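PDB 5U02: glycosyl transferase from Staphylococcus aureus, which is a TarS-family glycosyl transferase, represented by a helical linker domain followed by two beta-sheet-rich C-terminal domains of the E-set, immunoglobulin-like kind. Local coordinates for residues A[140-145]-A[154-159]; A[214-219]-A[227-232]. One frame throughout, in Å; residues are numbered along the deposited sequence.

Contact 1: A[140-145]-A[154-159]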
ATOM      1  N   LYS A 140      -0.773  20.405  -6.226  1.00 28.75           N
ATOM      2  CA  LYS A 140       0.201  21.375  -5.751  1.00 29.91           C
ATOM      3  C   LYS A 140       1.183  20.661  -4.830  1.00 31.61           C
ATOM      4  O   LYS A 140       0.769  19.918  -3.932  1.00 34.19           O
ATOM      5  CB  LYS A 140      -0.477  22.552  -5.034  1.00 28.25           C
ATOM      6  CG  LYS A 140       0.513  23.582  -4.507  1.00 30.68           C
ATOM      7  CD  LYS A 140      -0.082  24.538  -3.484  1.00 32.12           C
ATOM      8  CE  LYS A 140       0.879  25.698  -3.234  1.00 34.94           C
ATOM      9  NZ  LYS A 140       0.251  26.855  -2.535  1.00 35.33           N
ATOM     10  N   MET A 141       2.477  20.857  -5.075  1.00 28.47           N
ATOM     11  CA  MET A 141       3.517  20.269  -4.232  1.00 27.35           C
ATOM     12  C   MET A 141       3.673  21.161  -3.009  1.00 24.39           C
ATOM     13  O   MET A 141       4.336  22.199  -3.063  1.00 22.72           O
ATOM     14  CB  MET A 141       4.820  20.127  -5.011  1.00 28.23           C
ATOM     15  CG  MET A 141       5.935  19.386  -4.265  1.00 28.23           C
ATOM     16  SD  MET A 141       7.465  19.300  -5.228  1.00 30.48           S
ATOM     17  CE  MET A 141       7.892  21.032  -5.340  1.00 28.88           C
ATOM     18  N   THR A 142       3.041  20.769  -1.901  1.00 25.78           N
ATOM     19  CA  THR A 142       3.000  21.611  -0.712  1.00 27.32           C
ATOM     20  C   THR A 142       4.168  21.380   0.243  1.00 26.53           C
ATOM     21  O   THR A 142       4.350  22.179   1.168  1.00 27.76           O
ATOM     22  CB  THR A 142       1.672  21.415   0.034  1.00 29.66           C
ATOM     23  OG1 THR A 142       1.289  20.035  -0.004  1.00 28.82           O
ATOM     24  CG2 THR A 142       0.569  22.262  -0.594  1.00 32.06           C
ATOM     25  N   ALA A 143       4.961  20.325   0.052  1.00 22.23           N
ATOM     26  CA  ALA A 143       6.194  20.157   0.812  1.00 23.46           C
ATOM     27  C   ALA A 143       7.196  19.375  -0.024  1.00 25.91           C
ATOM     28  O   ALA A 143       6.818  18.523  -0.832  1.00 27.16           O
ATOM     29  CB  ALA A 143       5.960  19.443   2.150  1.00 20.87           C
ATOM     30  N   PHE A 144       8.481  19.671   0.183  1.00 25.56           N
ATOM     31  CA  PHE A 144       9.550  18.882  -0.428  1.00 22.80           C
ATOM     32  C   PHE A 144      10.811  19.037   0.412  1.00 23.59           C
ATOM     33  O   PHE A 144      11.461  20.085   0.355  1.00 23.56           O
ATOM     34  CB  PHE A 144       9.796  19.316  -1.870  1.00 26.97           C
ATOM     35  CG  PHE A 144      10.761  18.431  -2.613  1.00 25.98           C
ATOM     36  CD1 PHE A 144      12.130  18.609  -2.487  1.00 26.57           C
ATOM     37  CD2 PHE A 144      10.296  17.417  -3.435  1.00 29.94           C
ATOM     38  CE1 PHE A 144      13.021  17.788  -3.167  1.00 30.73           C
ATOM     39  CE2 PHE A 144      11.181  16.590  -4.119  1.00 32.97           C
ATOM     40  CZ  PHE A 144      12.544  16.775  -3.988  1.00 31.07           C
ATOM     41  N   LYS A 145      11.162  17.996   1.171  1.00 26.39           N
ATOM     42  CA  LYS A 145      12.397  17.946   1.943  1.00 29.33           C
ATOM     43  C   LYS A 145      13.188  16.700   1.561  1.00 30.84           C
ATOM     44  O   LYS A 145      12.614  15.687   1.151  1.00 30.30           O
ATOM     45  CB  LYS A 145      12.126  17.921   3.454  1.00 34.27           C
ATOM     46  CG  LYS A 145      11.095  18.930   3.940  1.00 43.45           C
ATOM     47  CD  LYS A 145      11.608  20.359   3.863  1.00 49.32           C
ATOM     48  CE  LYS A 145      10.737  21.283   4.702  1.00 56.08           C
ATOM     49  NZ  LYS A 145      11.076  22.722   4.507  1.00 60.36           N
ATOM     50  N   GLU A 154       5.115  16.221  -0.193  1.00 27.85           N
ATOM     51  CA  GLU A 154       3.679  16.257   0.032  1.00 26.62           C
ATOM     52  C   GLU A 154       3.012  16.857  -1.196  1.00 24.99           C
ATOM     53  O   GLU A 154       3.386  17.948  -1.637  1.00 24.01           O
ATOM     54  CB  GLU A 154       3.347  17.075   1.282  1.00 28.12           C
ATOM     55  CG  GLU A 154       1.878  17.109   1.648  1.00 29.23           C
ATOM     56  CD  GLU A 154       1.602  18.061   2.790  1.00 32.19           C
ATOM     57  OE1 GLU A 154       1.625  19.290   2.554  1.00 33.38           O
ATOM     58  OE2 GLU A 154       1.380  17.580   3.926  1.00 31.03           O
ATOM     59  N   LEU A 155       2.047  16.137  -1.756  1.00 26.68           N
ATOM     60  CA  LEU A 155       1.278  16.603  -2.903  1.00 26.40           C
ATOM     61  C   LEU A 155      -0.165  16.792  -2.471  1.00 29.84           C
ATOM     62  O   LEU A 155      -0.774  15.876  -1.910  1.00 29.44           O
ATOM     63  CB  LEU A 155       1.363  15.612  -4.065  1.00 27.93           C
ATOM     64  CG  LEU A 155       2.789  15.344  -4.553  1.00 31.10           C
ATOM     65  CD1 LEU A 155       2.774  14.379  -5.721  1.00 33.48           C
ATOM     66  CD2 LEU A 155       3.469  16.648  -4.934  1.00 30.12           C
ATOM     67  N   THR A 156      -0.706  17.982  -2.721  1.00 30.80           N
ATOM     68  CA  THR A 156      -2.063  18.326  -2.319  1.00 28.27           C
ATOM     69  C   THR A 156      -2.942  18.426  -3.559  1.00 32.80           C
ATOM     70  O   THR A 156      -2.661  19.216  -4.466  1.00 32.70           O
ATOM     71  CB  THR A 156      -2.086  19.637  -1.534  1.00 29.08           C
ATOM     72  OG1 THR A 156      -1.320  19.480  -0.335  1.00 31.00           O
ATOM     73  CG2 THR A 156      -3.512  20.011  -1.163  1.00 30.15           C
ATOM     74  N   LEU A 157      -3.998  17.618  -3.600  1.00 34.67           N
ATOM     75  CA  LEU A 157      -5.010  17.722  -4.648  1.00 34.49           C
ATOM     76  C   LEU A 157      -5.945  18.866  -4.281  1.00 38.90           C
ATOM     77  O   LEU A 157      -6.831  18.711  -3.440  1.00 35.82           O
ATOM     78  CB  LEU A 157      -5.778  16.414  -4.795  1.00 33.02           C
ATOM     79  CG  LEU A 157      -4.984  15.116  -4.901  1.00 34.35           C
ATOM     80  CD1 LEU A 157      -5.916  13.971  -5.271  1.00 37.57           C
ATOM     81  CD2 LEU A 157      -3.875  15.257  -5.913  1.00 33.75           C
ATOM     82  N   ASN A 158      -5.743  20.028  -4.904  1.00 49.15           N
ATOM     83  CA  ASN A 158      -6.578  21.182  -4.583  1.00 57.44           C
ATOM     84  C   ASN A 158      -7.981  21.030  -5.154  1.00 62.02           C
ATOM     85  O   ASN A 158      -8.964  21.419  -4.511  1.00 64.69           O
ATOM     86  CB  ASN A 158      -5.927  22.470  -5.091  1.00 61.43           C
ATOM     87  CG  ASN A 158      -4.904  23.029  -4.117  1.00 62.74           C
ATOM     88  OD1 ASN A 158      -4.773  22.546  -2.992  1.00 63.72           O
ATOM     89  ND2 ASN A 158      -4.190  24.067  -4.538  1.00 63.47           N
ATOM     90  N   GLU A 159      -8.100  20.473  -6.356  1.00 64.20           N
ATOM     91  CA  GLU A 159      -9.401  20.285  -6.980  1.00 64.75           C
ATOM     92  C   GLU A 159      -9.468  18.907  -7.615  1.00 59.65           C
ATOM     93  O   GLU A 159      -8.552  18.501  -8.336  1.00 58.62           O
ATOM     94  CB  GLU A 159      -9.687  21.369  -8.022  1.00 67.94           C
ATOM     95  CG  GLU A 159     -10.168  22.672  -7.409  1.00 74.41           C
ATOM     96  CD  GLU A 159     -10.589  23.691  -8.449  1.00 78.67           C
ATOM     97  OE1 GLU A 159     -10.829  23.294  -9.609  1.00 77.80           O
ATOM     98  OE2 GLU A 159     -10.687  24.888  -8.102  1.00 81.40           O
TER
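Lys140 and Thr156 form an antiparallel hydrogen-bonded pair, Met141 and Leu155 the non-hydrogen-bonded pair beside it, and the strand axes run at 145° to each other. This is a beta hairpin of strands 138-146 and 150-159 interrupted by a classic beta bulge, in which Thr142 and Ala143 both face Glu154. The regular end is firmly bonded, with Thr156 N reaching Lys140 O at 2.7 Å. At the bulge Glu154 O takes two weak bonds, from the N of Thr142 and the N of Ala143, while Glu154 N returns a sounder one of 2.9 Å to Ala143 O.

The bulge directs the CB of Thr142 toward the partner strand. Its OG1 sits between the backbone N and the carbonyl carbon (chi1 39°), which puts it within reach of both Glu154 OE1 and Thr156 OG1. There Thr142 OG1 donates to Glu154 OE1 at 2.7 Å, meeting the anti side of the carboxylate 18° out of its plane. Thr156 OG1 lies as close, 2.7 Å from Thr142 OG1, so the three polar groups form a chain across the strands. The other oxygen of Glu154, OE2, is taken by the hydroxyl of Tyr206 of a second subunit; the carboxylate thus bridges the bulge and the subunit interface. Along the same face, Ala143 CB rests 3.6 Å from Glu154 CB.

On the other face of the hairpin, which carries Met141 and Leu155, the contact is apolar: the Leu155 CD2 methyl lies 3.7 Å from Met141 CB.

Contact 2: A[214-219]-A[227-232]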
ATOM      1  N   ASP A 214      11.665  12.442 -14.152  1.00 21.84           N
ATOM      2  CA  ASP A 214      10.607  13.422 -13.987  1.00 19.10           C
ATOM      3  C   ASP A 214       9.566  12.892 -13.008  1.00 23.19           C
ATOM      4  O   ASP A 214       9.301  11.687 -12.958  1.00 23.50           O
ATOM      5  CB  ASP A 214       9.966  13.769 -15.335  1.00 22.42           C
ATOM      6  CG  ASP A 214      10.994  14.228 -16.377  1.00 24.86           C
ATOM      7  OD1 ASP A 214      11.631  15.270 -16.137  1.00 24.35           O
ATOM      8  OD2 ASP A 214      11.094  13.605 -17.456  1.00 27.71           O
ATOM      9  N   VAL A 215       8.997  13.792 -12.209  1.00 18.72           N
ATOM     10  CA  VAL A 215       8.085  13.416 -11.129  1.00 22.37           C
ATOM     11  C   VAL A 215       6.648  13.560 -11.615  1.00 23.51           C
ATOM     12  O   VAL A 215       6.248  14.633 -12.084  1.00 22.51           O
ATOM     13  CB  VAL A 215       8.330  14.262  -9.870  1.00 22.28           C
ATOM     14  CG1 VAL A 215       7.481  13.760  -8.710  1.00 20.57           C
ATOM     15  CG2 VAL A 215       9.812  14.240  -9.491  1.00 17.60           C
ATOM     16  N   PHE A 216       5.878  12.480 -11.507  1.00 26.04           N
ATOM     17  CA  PHE A 216       4.449  12.471 -11.779  1.00 29.22           C
ATOM     18  C   PHE A 216       3.699  11.970 -10.549  1.00 33.39           C
ATOM     19  O   PHE A 216       4.246  11.252  -9.707  1.00 19.75           O
ATOM     20  CB  PHE A 216       4.092  11.563 -12.968  1.00 30.36           C
ATOM     21  CG  PHE A 216       4.619  12.033 -14.298  1.00 28.85           C
ATOM     22  CD1 PHE A 216       5.957  11.896 -14.614  1.00 26.13           C
ATOM     23  CD2 PHE A 216       3.762  12.571 -15.248  1.00 30.94           C
ATOM     24  CE1 PHE A 216       6.437  12.310 -15.845  1.00 30.35           C
ATOM     25  CE2 PHE A 216       4.240  12.984 -16.483  1.00 23.18           C
ATOM     26  CZ  PHE A 216       5.576  12.854 -16.780  1.00 23.01           C
ATOM     27  N   LEU A 217       2.428  12.350 -10.458  1.00 25.92           N
ATOM     28  CA  LEU A 217       1.488  11.724  -9.539  1.00 27.30           C
ATOM     29  C   LEU A 217       0.497  10.907 -10.354  1.00 28.58           C
ATOM     30  O   LEU A 217      -0.206  11.455 -11.210  1.00 26.36           O
ATOM     31  CB  LEU A 217       0.745  12.756  -8.692  1.00 26.53           C
ATOM     32  CG  LEU A 217      -0.251  12.116  -7.718  1.00 26.73           C
ATOM     33  CD1 LEU A 217       0.487  11.465  -6.556  1.00 26.12           C
ATOM     34  CD2 LEU A 217      -1.274  13.118  -7.204  1.00 27.50           C
ATOM     35  N   GLU A 218       0.451   9.604 -10.097  1.00 30.19           N
ATOM     36  CA  GLU A 218      -0.512   8.726 -10.743  1.00 36.16           C
ATOM     37  C   GLU A 218      -1.749   8.615  -9.864  1.00 34.69           C
ATOM     38  O   GLU A 218      -1.636   8.387  -8.656  1.00 26.52           O
ATOM     39  CB  GLU A 218       0.088   7.341 -10.991  1.00 44.93           C
ATOM     40  CG  GLU A 218      -0.872   6.359 -11.635  1.00 54.11           C
ATOM     41  CD  GLU A 218      -0.484   4.913 -11.387  1.00 63.89           C
ATOM     42  OE1 GLU A 218       0.291   4.354 -12.191  1.00 66.74           O
ATOM     43  OE2 GLU A 218      -0.953   4.336 -10.383  1.00 69.14           O
ATOM     44  N   VAL A 219      -2.922   8.789 -10.472  1.00 37.47           N
ATOM     45  CA  VAL A 219      -4.205   8.724  -9.780  1.00 39.08           C
ATOM     46  C   VAL A 219      -5.085   7.731 -10.524  1.00 45.59           C
ATOM     47  O   VAL A 219      -5.445   7.967 -11.683  1.00 50.28           O
ATOM     48  CB  VAL A 219      -4.891  10.097  -9.704  1.00 38.98           C
ATOM     49  CG1 VAL A 219      -6.295   9.955  -9.137  1.00 39.35           C
ATOM     50  CG2 VAL A 219      -4.060  11.061  -8.868  1.00 35.26           C
ATOM     51  N   GLU A 227      -2.150  10.717 -15.338  1.00 47.38           N
ATOM     52  CA  GLU A 227      -0.734  10.999 -15.145  1.00 44.82           C
ATOM     53  C   GLU A 227      -0.608  12.510 -15.003  1.00 41.24           C
ATOM     54  O   GLU A 227      -0.783  13.246 -15.979  1.00 47.84           O
ATOM     55  CB  GLU A 227       0.092  10.471 -16.318  1.00 49.92           C
ATOM     56  CG  GLU A 227       1.499  10.021 -15.955  1.00 51.72           C
ATOM     57  CD  GLU A 227       2.376   9.805 -17.181  1.00 53.67           C
ATOM     58  OE1 GLU A 227       3.510   9.301 -17.029  1.00 53.03           O
ATOM     59  OE2 GLU A 227       1.929  10.146 -18.297  1.00 53.62           O
ATOM     60  N   VAL A 228      -0.333  12.981 -13.791  1.00 33.81           N
ATOM     61  CA  VAL A 228      -0.260  14.413 -13.522  1.00 31.35           C
ATOM     62  C   VAL A 228       1.195  14.773 -13.260  1.00 32.02           C
ATOM     63  O   VAL A 228       1.784  14.323 -12.268  1.00 29.41           O
ATOM     64  CB  VAL A 228      -1.153  14.828 -12.346  1.00 27.51           C
ATOM     65  CG1 VAL A 228      -1.017  16.334 -12.098  1.00 25.87           C
ATOM     66  CG2 VAL A 228      -2.596  14.461 -12.626  1.00 28.02           C
ATOM     67  N   ARG A 229       1.773  15.584 -14.152  1.00 31.09           N
ATOM     68  CA  ARG A 229       3.124  16.098 -13.957  1.00 30.98           C
ATOM     69  C   ARG A 229       3.090  17.174 -12.881  1.00 33.83           C
ATOM     70  O   ARG A 229       2.208  18.039 -12.888  1.00 34.11           O
ATOM     71  CB  ARG A 229       3.674  16.648 -15.278  1.00 31.00           C
ATOM     72  CG  ARG A 229       5.102  17.164 -15.220  1.00 33.20           C
ATOM     73  CD  ARG A 229       6.066  16.049 -15.575  1.00 27.60           C
ATOM     74  NE  ARG A 229       7.429  16.500 -15.775  1.00 27.24           N
ATOM     75  CZ  ARG A 229       8.283  16.739 -14.783  1.00 26.52           C
ATOM     76  NH1 ARG A 229       7.902  16.593 -13.520  1.00 20.81           N
ATOM     77  NH2 ARG A 229       9.529  17.146 -15.036  1.00 26.09           N
ATOM     78  N   VAL A 230       4.022  17.101 -11.931  1.00 30.99           N
ATOM     79  CA  VAL A 230       3.928  17.920 -10.730  1.00 33.68           C
ATOM     80  C   VAL A 230       5.131  18.845 -10.620  1.00 27.84           C
ATOM     81  O   VAL A 230       6.215  18.570 -11.148  1.00 26.28           O
ATOM     82  CB  VAL A 230       3.792  17.058  -9.455  1.00 38.84           C
ATOM     83  CG1 VAL A 230       2.569  16.154  -9.548  1.00 40.36           C
ATOM     84  CG2 VAL A 230       5.046  16.247  -9.220  1.00 39.66           C
ATOM     85  N   GLY A 231       4.924  19.955  -9.916  1.00 21.41           N
ATOM     86  CA  GLY A 231       5.995  20.879  -9.608  1.00 18.04           C
ATOM     87  C   GLY A 231       5.682  22.320  -9.946  1.00 20.69           C
ATOM     88  O   GLY A 231       6.117  23.226  -9.229  1.00 24.47           O
ATOM     89  N   ASN A 232       4.928  22.554 -11.027  1.00 20.92           N
ATOM     90  CA  ASN A 232       4.690  23.919 -11.485  1.00 26.38           C
ATOM     91  C   ASN A 232       3.785  24.695 -10.537  1.00 31.92           C
ATOM     92  O   ASN A 232       3.849  25.930 -10.510  1.00 36.05           O
ATOM     93  CB  ASN A 232       4.112  23.910 -12.909  1.00 29.96           C
ATOM     94  CG  ASN A 232       2.718  23.308 -12.983  1.00 35.64           C
ATOM     95  OD1 ASN A 232       1.722  24.031 -12.987  1.00 43.08           O
ATOM     96  ND2 ASN A 232       2.640  21.984 -13.054  1.00 35.97           N
TER
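Arg229 lies across Phe216 and ends against Asp214 in a beta hairpin, strands 212-221 and 224-229 of the E-set domain, whose axes run at 143°. The arginine's CB starts 3.9 Å from CE2 of Phe216, and CG, placed anti to the backbone N, comes to 4.2 Å from Val215 O. A bend at chi2 (91°) then lays CD over one face of the phenyl ring, offset toward the rim, 3.4 Å from Phe216 CZ, in a CH-pi contact. NE passes on beside the CB of Asp214, which sits over the centre of one guanidinium face, 3.5 Å from Arg229 CZ. NH1 reaches Val215 O at 2.9 Å in a weak bond; Ile267 O is its stronger partner. NH2 closes the chain with a salt bridge to Asp214 OD1, an oxygen that also receives Arg176 and the hydroxyl of Ser268.

The opposite face of the Phe216 ring is taken by Glu227, whose carboxylate is stacked nearly flat on it, the planes 19° apart, and whose OE1 is salt-bridged to Lys172. The ring is thus sandwiched between an arginine methylene and a carboxylate.

Between the strands, Leu217 and Val228 make a hydrogen-bonded pair. Just past the end of strand 224-229, Val230 N still gives a weak bond to Val215 O, and the CG2 methyl of Val230 packs 3.5 Å from CG1 of Val215.

From the N terminus the chain passes the helical linker and a small sheet before contact 1 folds strand 138-146 back on 150-159. Strands 168-175, 181-190 and 193-199 follow, and then contact 2 closes the hairpin of 212-221 and 224-229. The two closures come in series, neither enclosing the other. They meet in the interior of the domain: Leu157 CD2 lies 3.6 Å from Leu217 CD2, and Leu155 also touches both Leu217 and Val230. Beyond contact 2 the chain crosses back, and Gln233 and Asn235 make backbone bonds with Met141, tying the exit of that hairpin to strand 138-146 of contact 1.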